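Local coordinates for glucokinase (Streptomyces griseus, PDB 3VGL), which probably catalyses the ATP-dependent phosphorylation of D-glucose to glucose 6-phosphate, as a zinc-containing member of the ROK family, at residues V185-A188 / K189-N193. Sequence-based numbering, arbitrary orientation.
Sequences VRYA and KQRAN
With CG set opposite the carbonyl carbon (chi1 -72°) and the chain extended as far as NE, Arg-191 runs back along helix 181-194 beside Tyr-187, and a turn at chi4 brings NH1 over the preceding turn. There NH1 donates to Tyr-187 O at 2.9 Å, approaching from the side of the carbonyl (C=O...N angle 109°) and tilted from its plane, while the backbone Arg-191 N reaches the same oxygen at 3.1 Å from the other face of that plane. Tyr-187 CB lies 3.5 Å from Arg-191 NH1, and the ring and guanidinium planes stand 67° apart. Gln-190, just before Arg-191, offers an amide oxygen where a guanidinium N-H arrives: its OE1 accepts a weak bond from Arg-191 NH1 and lies in the plane of the Tyr-187 ring at its edge, 4.0 Å from Tyr-187 CD1. On another side, Val-185 CG1 packs 3.7 Å from Lys-189 CE, an aliphatic pairing beside the bound ATP analogue, which Val-185 touches. Small Ala-188 fits against helices 215-223 and 227-251. Asp-231 holds Arg-191 NE by a salt bridge, and Tyr-187 OH bonds to Tyr-178 O. A leucine in place of Arg-191 would probably leave Asp-231 without its cationic mate and Tyr-187 O with one donor fewer. One guanidinium thus does two jobs: NH1 donates to a carbonyl of its own helix, while NE forms an ionic link to helix 227-251.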
loop_
_atom_site.group_PDB
_atom_site.type_symbol
_atom_site.label_atom_id
_atom_site.label_comp_id
_atom_site.label_asym_id
_atom_site.label_seq_id
_atom_site.Cartn_x
_atom_site.Cartn_y
_atom_site.Cartn_z
ATOM N N VAL A 185 -20.311 4.219 6.000
ATOM C CA VAL A 185 -21.359 3.246 5.713
ATOM C C VAL A 185 -20.750 1.934 5.241
ATOM O O VAL A 185 -21.170 0.853 5.673
ATOM C CB VAL A 185 -22.364 3.814 4.707
ATOM C CG1 VAL A 185 -23.342 2.736 4.240
ATOM C CG2 VAL A 185 -23.095 4.979 5.346
ATOM N N ARG A 186 -19.743 2.018 4.375
ATOM C CA ARG A 186 -19.049 0.831 3.921
ATOM C C ARG A 186 -18.435 0.035 5.064
ATOM O O ARG A 186 -18.572 -1.201 5.116
ATOM C CB ARG A 186 -18.024 1.140 2.833
ATOM C CG ARG A 186 -17.890 -0.038 1.886
ATOM C CD ARG A 186 -16.838 0.192 0.844
ATOM N NE ARG A 186 -15.592 -0.261 1.413
ATOM C CZ ARG A 186 -14.627 0.531 1.812
ATOM N NH1 ARG A 186 -14.729 1.854 1.644
ATOM N NH2 ARG A 186 -13.539 -0.014 2.334
ATOM N N TYR A 187 -17.795 0.737 6.003
ATOM C CA TYR A 187 -17.134 0.092 7.128
ATOM C C TYR A 187 -18.145 -0.622 7.990
ATOM O O TYR A 187 -17.900 -1.740 8.450
ATOM C CB TYR A 187 -16.367 1.101 7.985
ATOM C CG TYR A 187 -15.219 1.753 7.230
ATOM C CD1 TYR A 187 -14.476 1.031 6.284
ATOM C CD2 TYR A 187 -14.886 3.080 7.468
ATOM C CE1 TYR A 187 -13.421 1.625 5.602
ATOM C CE2 TYR A 187 -13.834 3.689 6.780
ATOM C CZ TYR A 187 -13.105 2.954 5.861
ATOM O OH TYR A 187 -12.089 3.567 5.187
ATOM N N ALA A 188 -19.283 0.025 8.214
ATOM C CA ALA A 188 -20.317 -0.578 9.061
ATOM C C ALA A 188 -20.971 -1.775 8.407
ATOM O O ALA A 188 -21.273 -2.757 9.089
ATOM C CB ALA A 188 -21.340 0.442 9.441
ATOM N N LYS A 189 -21.206 -1.701 7.099
ATOM C CA LYS A 189 -21.791 -2.842 6.395
ATOM C C LYS A 189 -20.844 -4.038 6.359
ATOM O O LYS A 189 -21.292 -5.174 6.517
ATOM C CB LYS A 189 -22.265 -2.465 4.990
ATOM C CG LYS A 189 -23.494 -1.557 4.994
ATOM C CD LYS A 189 -23.969 -1.210 3.589
ATOM C CE LYS A 189 -25.268 -0.404 3.661
ATOM N NZ LYS A 189 -25.835 -0.078 2.323
ATOM N N GLN A 190 -19.550 -3.781 6.146
ATOM C CA GLN A 190 -18.515 -4.824 6.241
ATOM C C GLN A 190 -18.568 -5.515 7.605
ATOM O O GLN A 190 -18.561 -6.748 7.687
ATOM C CB GLN A 190 -17.102 -4.246 6.047
ATOM C CG GLN A 190 -16.684 -3.900 4.612
ATOM C CD GLN A 190 -15.240 -3.334 4.499
ATOM O OE1 GLN A 190 -14.642 -2.859 5.481
ATOM N NE2 GLN A 190 -14.696 -3.363 3.283
ATOM N N ARG A 191 -18.629 -4.716 8.667
ATOM C CA ARG A 191 -18.528 -5.235 10.027
ATOM C C ARG A 191 -19.816 -5.899 10.480
ATOM O O ARG A 191 -19.779 -6.917 11.189
ATOM C CB ARG A 191 -18.078 -4.141 10.997
ATOM C CG ARG A 191 -16.605 -3.784 10.814
ATOM C CD ARG A 191 -16.257 -2.364 11.239
ATOM N NE ARG A 191 -14.825 -2.068 11.021
ATOM C CZ ARG A 191 -14.266 -1.935 9.816
ATOM N NH1 ARG A 191 -14.988 -2.063 8.712
ATOM N NH2 ARG A 191 -12.959 -1.692 9.703
ATOM N N ALA A 192 -20.952 -5.340 10.072
ATOM C CA ALA A 192 -22.247 -5.947 10.415
ATOM C C ALA A 192 -22.452 -7.266 9.670
ATOM O O ALA A 192 -23.076 -8.201 10.206
ATOM C CB ALA A 192 -23.394 -4.985 10.140
ATOM N N ASN A 193 -21.924 -7.348 8.446
ATOM C CA ASN A 193 -21.979 -8.593 7.697
ATOM C C ASN A 193 -21.104 -9.682 8.320
ATOM O O ASN A 193 -21.508 -10.846 8.372
ATOM C CB ASN A 193 -21.624 -8.404 6.224
ATOM C CG ASN A 193 -21.683 -9.709 5.456
ATOM O OD1 ASN A 193 -22.760 -10.276 5.264
ATOM N ND2 ASN A 193 -20.519 -10.217 5.055
#